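PDB 5DZS: shikimate dehydrogenase (NADP(+)) from Peptoclostridium difficile, which probably catalyses the reversible NADPH-linked reduction of 3-dehydroshikimate to shikimate in the chorismate pathway that leads to the aromatic amino acids. Local coordinates for residues N59-V62 with P63-R67; T135-D139 with S140-K144; E66-M69 with K70-D73. All blocks are in the same frame, centred on the assembly; numbering follows the deposited sequence. Where two conformers were deposited one is given.

Contacts 1 and 3 follow each other along the connection from strand 57-60 to strand 74-75 and share E66 and R67; their centres lie about 9 Å apart, and V60 CG1 packs on I68 CG2. Both belong to the substrate-binding domain, whose mixed sheet includes these two strands. Contact 2 comes later in the chain, at the end of helix 128-139, where the chain turns into strand 144-149 of the six-stranded parallel sheet; its centre is about 24 Å from that of contact 1 and about 27 Å from that of contact 3. Contact 1 holds residues predicted for substrate binding and catalysis and contact 3 continues the same connection, whereas contact 2 belongs to the nucleotide-binding domain.

Contact 1 of 3, residues N59-V62 with P63-R67; sequences NVTV and PYKER. With SO4 (sulfate ion), chain D.
T61 and Y64 are joined by the backbone hydrogen bond across this contact, Y64 N to T61 O, 2.9 Å long and nearly straight at 163°. It closes a type VI beta turn, close to VIa, in which the V62-P63 peptide is cis, and this bend lets the chain double back at the end of strand 57-60. The proline ring also lies against the tyrosine, with P63 CD 3.8 Å above the centre of one face of the Y64 ring.

The apolar contact is between V60 and Y64. V60 CG1, anti to the backbone N (chi1 -176°), reaches Y64 CB at 3.7 Å, the two side chains crossing at about a right angle.

Two polar groups find partners beyond the turn. The K65 chain, extended beyond CG, runs back past the strand end, its CE 3.7 Å from V60 O, and delivers NZ to a salt bridge with D101. The hydroxyl of Y64 is hydrogen-bonded to I38 O.

An anion sits beside the turn: K65 N donates to sulfate O3 at 3.0 Å, and V62 CG1 touches sulfate O1 at 3.4 Å. G128 N binds the same ion, which probably came from the crystallisation liquor.

T61 is a predicted shikimate ligand and K65 the predicted proton acceptor, consistent with the turn forming part of the active site, where K65 and D101 would be the lysine-aspartate pair of this family.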
loop_
_atom_site.group_PDB
_atom_site.type_symbol
_atom_site.label_atom_id
_atom_site.label_comp_id
_atom_site.label_asym_id
_atom_site.label_seq_id
_atom_site.Cartn_x
_atom_site.Cartn_y
_atom_site.Cartn_z
ATOM N N ASN B 59 6.367 2.060 14.353
ATOM C CA ASN B 59 7.150 3.107 13.752
ATOM C C ASN B 59 8.543 3.065 14.347
ATOM O O ASN B 59 8.747 2.565 15.454
ATOM C CB ASN B 59 6.517 4.463 14.006
ATOM C CG ASN B 59 5.238 4.651 13.239
ATOM O OD1 ASN B 59 4.179 4.868 13.828
ATOM N ND2 ASN B 59 5.316 4.566 11.927
ATOM N N VAL B 60 9.503 3.635 13.603
ATOM C CA VAL B 60 10.898 3.681 14.050
ATOM C C VAL B 60 11.332 5.125 13.917
ATOM O O VAL B 60 11.116 5.786 12.858
ATOM C CB VAL B 60 11.802 2.760 13.198
ATOM C CG1 VAL B 60 13.230 2.738 13.725
ATOM C CG2 VAL B 60 11.265 1.355 13.175
ATOM N N THR B 61 11.935 5.631 14.965
ATOM C CA THR B 61 12.478 6.977 14.951
ATOM C C THR B 61 13.970 6.963 15.315
ATOM O O THR B 61 14.653 5.910 15.312
ATOM C CB THR B 61 11.623 7.949 15.780
ATOM O OG1 THR B 61 12.066 9.310 15.570
ATOM C CG2 THR B 61 11.656 7.611 17.232
ATOM N N VAL B 62 14.517 8.146 15.540
ATOM C CA VAL B 62 15.939 8.256 15.839
ATOM C C VAL B 62 16.309 7.445 17.082
ATOM O O VAL B 62 15.555 7.416 18.061
ATOM C CB VAL B 62 16.339 9.737 15.981
ATOM C CG1 VAL B 62 16.160 10.440 14.656
ATOM C CG2 VAL B 62 15.547 10.418 17.071
ATOM N N PRO B 63 17.478 6.792 17.093
ATOM C CA PRO B 63 18.491 6.807 16.037
ATOM C C PRO B 63 18.568 5.498 15.263
ATOM O O PRO B 63 19.632 5.086 14.812
ATOM C CB PRO B 63 19.771 6.963 16.864
ATOM C CG PRO B 63 19.509 6.136 18.047
ATOM C CD PRO B 63 18.023 6.256 18.350
ATOM N N TYR B 64 17.401 4.903 15.029
ATOM C CA TYR B 64 17.356 3.539 14.499
ATOM C C TYR B 64 16.820 3.379 13.091
ATOM O O TYR B 64 16.704 2.246 12.636
ATOM C CB TYR B 64 16.497 2.648 15.435
ATOM C CG TYR B 64 16.978 2.582 16.877
ATOM C CD1 TYR B 64 18.311 2.354 17.159
ATOM C CD2 TYR B 64 16.109 2.720 17.946
ATOM C CE1 TYR B 64 18.759 2.283 18.463
ATOM C CE2 TYR B 64 16.543 2.651 19.257
ATOM C CZ TYR B 64 17.873 2.441 19.503
ATOM O OH TYR B 64 18.361 2.373 20.779
ATOM N N LYS B 65 16.528 4.465 12.394
ATOM C CA LYS B 65 15.892 4.308 11.080
ATOM C C LYS B 65 16.757 3.563 10.057
ATOM O O LYS B 65 16.235 2.910 9.170
ATOM C CB LYS B 65 15.420 5.634 10.522
ATOM C CG LYS B 65 14.408 6.355 11.387
ATOM C CD LYS B 65 14.042 7.654 10.652
ATOM C CE LYS B 65 13.073 8.545 11.364
ATOM N NZ LYS B 65 12.952 9.759 10.488
ATOM N N GLU B 66 18.068 3.705 10.157
ATOM C CA GLU B 66 18.983 2.981 9.260
ATOM C C GLU B 66 19.383 1.618 9.821
ATOM O O GLU B 66 19.373 0.601 9.092
ATOM C CB GLU B 66 20.233 3.845 8.957
ATOM C CG GLU B 66 19.869 5.164 8.294
ATOM C CD GLU B 66 21.022 6.128 8.014
ATOM O OE1 GLU B 66 22.154 5.701 7.707
ATOM O OE2 GLU B 66 20.768 7.350 8.071
ATOM N N ARG B 67 19.735 1.589 11.111
ATOM C CA ARG B 67 20.229 0.364 11.758
ATOM C C ARG B 67 19.211 -0.758 11.833
ATOM O O ARG B 67 19.597 -1.921 11.933
ATOM C CB ARG B 67 20.825 0.620 13.158
ATOM C CG ARG B 67 22.034 1.550 13.155
ATOM C CD ARG B 67 23.152 1.164 14.142
ATOM N NE ARG B 67 22.850 1.212 15.580
ATOM C CZ ARG B 67 22.599 0.144 16.342
ATOM N NH1 ARG B 67 22.363 0.289 17.648
ATOM N NH2 ARG B 67 22.598 -1.074 15.813
HETATM S S SO4 D . 18.409 8.090 12.017
HETATM O O1 SO4 D . 17.767 9.402 11.832
HETATM O O2 SO4 D . 19.754 8.303 12.656
HETATM O O3 SO4 D . 17.613 7.183 12.874
HETATM O O4 SO4 D . 18.609 7.472 10.692
#

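Contact 2 of 3, residues T135-D139 with S140-K144; sequences TYFID and SGIEK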
loop_
_atom_site.group_PDB
_atom_site.type_symbol
_atom_site.label_atom_id
_atom_site.label_comp_id
_atom_site.label_asym_id
_atom_site.label_seq_id
_atom_site.Cartn_x
_atom_site.Cartn_y
_atom_site.Cartn_z
ATOM N N THR B 135 15.927 13.536 -1.064
ATOM C CA THR B 135 15.228 12.823 -2.138
ATOM C C THR B 135 14.045 13.656 -2.654
ATOM O O THR B 135 13.870 13.827 -3.870
ATOM C CB THR B 135 14.758 11.431 -1.651
ATOM O OG1 THR B 135 15.874 10.700 -1.117
ATOM C CG2 THR B 135 14.137 10.624 -2.783
ATOM N N TYR B 136 13.249 14.183 -1.728
ATOM C CA TYR B 136 12.100 15.009 -2.089
ATOM C C TYR B 136 12.513 16.277 -2.830
ATOM O O TYR B 136 11.963 16.582 -3.897
ATOM C CB TYR B 136 11.282 15.372 -0.844
ATOM C CG TYR B 136 10.218 16.394 -1.131
ATOM C CD1 TYR B 136 9.039 16.034 -1.754
ATOM C CD2 TYR B 136 10.408 17.726 -0.802
ATOM C CE1 TYR B 136 8.066 16.976 -2.031
ATOM C CE2 TYR B 136 9.448 18.681 -1.080
ATOM C CZ TYR B 136 8.279 18.304 -1.690
ATOM O OH TYR B 136 7.323 19.272 -1.967
ATOM N N PHE B 137 13.462 17.027 -2.268
ATOM C CA PHE B 137 13.918 18.268 -2.909
ATOM C C PHE B 137 14.441 18.046 -4.345
ATOM O O PHE B 137 14.116 18.815 -5.251
ATOM C CB PHE B 137 15.010 18.977 -2.082
ATOM C CG PHE B 137 14.513 19.724 -0.860
ATOM C CD1 PHE B 137 13.443 20.603 -0.929
ATOM C CD2 PHE B 137 15.214 19.647 0.335
ATOM C CE1 PHE B 137 13.035 21.320 0.194
ATOM C CE2 PHE B 137 14.817 20.362 1.456
ATOM C CZ PHE B 137 13.729 21.195 1.392
ATOM N N ILE B 138 15.258 17.012 -4.541
ATOM C CA ILE B 138 15.831 16.704 -5.863
ATOM C C ILE B 138 14.752 16.330 -6.876
ATOM O O ILE B 138 14.799 16.760 -8.029
ATOM C CB ILE B 138 16.845 15.540 -5.800
ATOM C CG1 ILE B 138 18.040 15.886 -4.896
ATOM C CG2 ILE B 138 17.334 15.178 -7.199
ATOM C CD1 ILE B 138 18.971 16.946 -5.443
ATOM N N ASP B 139 13.800 15.509 -6.451
ATOM C CA ASP B 139 12.703 15.113 -7.325
ATOM C C ASP B 139 11.823 16.303 -7.685
ATOM O O ASP B 139 11.231 16.336 -8.764
ATOM C CB ASP B 139 11.833 14.050 -6.656
ATOM C CG ASP B 139 12.528 12.707 -6.518
ATOM O OD1 ASP B 139 13.618 12.491 -7.108
ATOM O OD2 ASP B 139 11.964 11.846 -5.820
ATOM N N SER B 140 11.737 17.279 -6.783
ATOM C CA SER B 140 10.877 18.450 -6.993
ATOM C C SER B 140 11.534 19.596 -7.766
ATOM O O SER B 140 10.965 20.682 -7.855
ATOM C CB SER B 140 10.352 18.966 -5.655
ATOM O OG SER B 140 9.590 17.975 -4.994
ATOM N N GLY B 141 12.724 19.366 -8.310
ATOM C CA GLY B 141 13.389 20.382 -9.141
ATOM C C GLY B 141 14.107 21.497 -8.403
ATOM O O GLY B 141 14.146 22.638 -8.874
ATOM N N ILE B 142 14.666 21.173 -7.238
ATOM C CA ILE B 142 15.443 22.134 -6.477
ATOM C C ILE B 142 16.640 22.511 -7.355
ATOM O O ILE B 142 17.226 21.649 -8.020
ATOM C CB ILE B 142 15.912 21.525 -5.121
ATOM C CG1 ILE B 142 16.488 22.588 -4.183
ATOM C CG2 ILE B 142 16.912 20.395 -5.342
ATOM C CD1 ILE B 142 15.442 23.469 -3.540
ATOM N N GLU B 143 16.983 23.792 -7.385
ATOM C CA GLU B 143 18.101 24.255 -8.205
ATOM C C GLU B 143 19.438 23.921 -7.547
ATOM O O GLU B 143 20.334 23.366 -8.186
ATOM C CB GLU B 143 17.991 25.768 -8.440
ATOM C CG GLU B 143 19.118 26.361 -9.278
ATOM C CD GLU B 143 19.159 25.810 -10.694
ATOM O OE1 GLU B 143 18.083 25.512 -11.267
ATOM O OE2 GLU B 143 20.274 25.691 -11.243
ATOM N N LYS B 144 19.551 24.251 -6.263
ATOM C CA LYS B 144 20.782 24.057 -5.507
ATOM C C LYS B 144 20.421 23.446 -4.157
ATOM O O LYS B 144 19.560 23.977 -3.474
ATOM C CB LYS B 144 21.427 25.427 -5.282
ATOM C CG LYS B 144 22.835 25.432 -4.704
ATOM C CD LYS B 144 23.881 25.055 -5.739
ATOM C CE LYS B 144 25.276 25.378 -5.231
ATOM N NZ LYS B 144 26.343 24.991 -6.188
#
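The backbone from F137 to I142 ends helix 128-139 with two backbone bonds, I142 N bonding to F137 O at 3.1 Å and G141 N more weakly to I138 O at 3.3 Å, while G141 takes the positive phi (80°) that turns the chain off the helix axis.

S140 adds a second grip one turn back. With OG beside its own backbone N (chi1 -60°), the hydroxyl folds over the last turn and donates to Y136 O at 3.0 Å, coming from above the carbonyl plane; S140 N donates to the same oxygen, also at 3.0 Å. Two donors from one residue therefore hold Y136 O. The serine OG also rests 3.4 Å above one face of the Y136 ring, offset toward its rim.

Apolar contact follows the turn. I142 points back at the helix and lays CG2 against F137 O at 3.2 Å, with F137 CB and I138 CD1 each 4.0 Å from the same methyl. Beyond it, I142 touches A121 and F137 touches I123, both on strand 120-124, so the helix end is anchored on the parallel sheet. On another side of the helix, D139 OD2 accepts from Y102 OH and forms a salt bridge with R81.

The two backbone bonds and G141 as C-prime residue form a Schellman motif, here leading from helix 128-139 into strand 144-149 of the nucleotide-binding domain.

Contact 3 of 3, residues E66-M69 with K70-D73; sequences ERIM and KYLD
K70 and R67 meet because the lysine chain curls back on itself: CG stands between the backbone N and the carbonyl carbon (chi1 74°), and further bends at chi3 and chi4 (69° and 70°) swing the ammonium group over the preceding turn. There K70 NZ donates to R67 O at 2.9 Å, in the carbonyl plane and on a lone pair. The same fold lays K70 CG 3.6 Å above the centre of one face of the Y71 ring, so the tyrosine is covered by its neighbour's aliphatic chain.

Water 1 completes the loop made by the lysine. It accepts from K70 N and K70 NZ and donates to E66 O, tying both ends of K70 to the type I turn that runs from E66 to M69.

Two i+3 to i backbone bonds of 3-10 type carry the chain onward: Y71 N donates to I68 O at 3.0 Å and L72 N to M69 O at 3.1 Å. I68 O also lies at the edge of the Y71 ring, near its plane. I68 CD1 meets Y71 CD2 at 4.1 Å, their side chains crossing at about a right angle, and L72 CG comes within 3.6 Å of I68 O. Water 2 donates to both M69 O and L72 O, bridging the end of the 3-10 segment.

I68 packs on L46 of helix 46-53 and Y71 on D47 of the same helix, while I68 and L72 both rest on I88 of strand 87-91. L72 also touches L95 of strand 94-98, just before the chain enters strand 74-75 beside it.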
loop_
_atom_site.group_PDB
_atom_site.type_symbol
_atom_site.label_atom_id
_atom_site.label_comp_id
_atom_site.label_asym_id
_atom_site.label_seq_id
_atom_site.Cartn_x
_atom_site.Cartn_y
_atom_site.Cartn_z
ATOM N N GLU B 66 18.068 3.705 10.157
ATOM C CA GLU B 66 18.983 2.981 9.260
ATOM C C GLU B 66 19.383 1.618 9.821
ATOM O O GLU B 66 19.373 0.601 9.092
ATOM C CB GLU B 66 20.233 3.845 8.957
ATOM C CG GLU B 66 19.869 5.164 8.294
ATOM C CD GLU B 66 21.022 6.128 8.014
ATOM O OE1 GLU B 66 22.154 5.701 7.707
ATOM O OE2 GLU B 66 20.768 7.350 8.071
ATOM N N ARG B 67 19.735 1.589 11.111
ATOM C CA ARG B 67 20.229 0.364 11.758
ATOM C C ARG B 67 19.211 -0.758 11.833
ATOM O O ARG B 67 19.597 -1.921 11.933
ATOM C CB ARG B 67 20.825 0.620 13.158
ATOM C CG ARG B 67 22.034 1.550 13.155
ATOM C CD ARG B 67 23.152 1.164 14.142
ATOM N NE ARG B 67 22.850 1.212 15.580
ATOM C CZ ARG B 67 22.599 0.144 16.342
ATOM N NH1 ARG B 67 22.363 0.289 17.648
ATOM N NH2 ARG B 67 22.598 -1.074 15.813
ATOM N N ILE B 68 17.920 -0.427 11.805
ATOM C CA ILE B 68 16.897 -1.452 11.857
ATOM C C ILE B 68 16.743 -2.241 10.546
ATOM O O ILE B 68 16.234 -3.368 10.559
ATOM C CB ILE B 68 15.527 -0.819 12.232
ATOM C CG1 ILE B 68 14.576 -1.876 12.812
ATOM C CG2 ILE B 68 14.872 -0.117 11.037
ATOM C CD1 ILE B 68 15.046 -2.466 14.113
ATOM N N MET B 69 17.206 -1.680 9.434
ATOM C CA MET B 69 16.982 -2.317 8.119
ATOM C C MET B 69 17.512 -3.724 8.004
ATOM O O MET B 69 16.842 -4.589 7.411
ATOM C CB MET B 69 17.513 -1.428 6.994
ATOM C CG MET B 69 16.797 -0.070 6.979
ATOM S SD MET B 69 17.225 1.038 5.642
ATOM C CE MET B 69 16.704 0.085 4.233
ATOM N N LYS B 70 18.669 -3.995 8.605
ATOM C CA LYS B 70 19.269 -5.331 8.487
ATOM C C LYS B 70 18.441 -6.448 9.101
ATOM O O LYS B 70 18.666 -7.619 8.773
ATOM C CB LYS B 70 20.677 -5.352 9.091
ATOM C CG LYS B 70 20.721 -5.324 10.618
ATOM C CD LYS B 70 22.160 -5.318 11.135
ATOM C CE LYS B 70 22.871 -4.020 10.825
ATOM N NZ LYS B 70 22.360 -2.856 11.599
ATOM N N TYR B 71 17.466 -6.087 9.948
ATOM C CA TYR B 71 16.661 -7.062 10.658
ATOM C C TYR B 71 15.356 -7.345 9.955
ATOM O O TYR B 71 14.577 -8.165 10.434
ATOM C CB TYR B 71 16.361 -6.589 12.089
ATOM C CG TYR B 71 17.614 -6.345 12.895
ATOM C CD1 TYR B 71 18.360 -7.410 13.391
ATOM C CD2 TYR B 71 18.069 -5.062 13.137
ATOM C CE1 TYR B 71 19.505 -7.188 14.126
ATOM C CE2 TYR B 71 19.219 -4.841 13.876
ATOM C CZ TYR B 71 19.934 -5.906 14.342
ATOM O OH TYR B 71 21.071 -5.700 15.065
ATOM N N LEU B 72 15.101 -6.667 8.833
ATOM C CA LEU B 72 13.850 -6.848 8.127
ATOM C C LEU B 72 13.943 -7.854 6.988
ATOM O O LEU B 72 15.014 -8.086 6.415
ATOM C CB LEU B 72 13.367 -5.478 7.602
ATOM C CG LEU B 72 13.394 -4.370 8.648
ATOM C CD1 LEU B 72 12.893 -3.064 8.058
ATOM C CD2 LEU B 72 12.580 -4.745 9.887
ATOM N N ASP B 73 12.809 -8.468 6.655
ATOM C CA ASP B 73 12.758 -9.438 5.623
ATOM C C ASP B 73 12.579 -8.843 4.231
ATOM O O ASP B 73 13.179 -9.327 3.269
ATOM C CB ASP B 73 11.659 -10.443 5.923
ATOM C CG ASP B 73 11.914 -11.181 7.208
ATOM O OD1 ASP B 73 12.785 -12.108 7.160
ATOM O OD2 ASP B 73 11.272 -10.911 8.238
HETATM O O HOH W 1 20.803 -2.012 8.990
HETATM O O HOH W 2 17.098 -6.281 5.227
#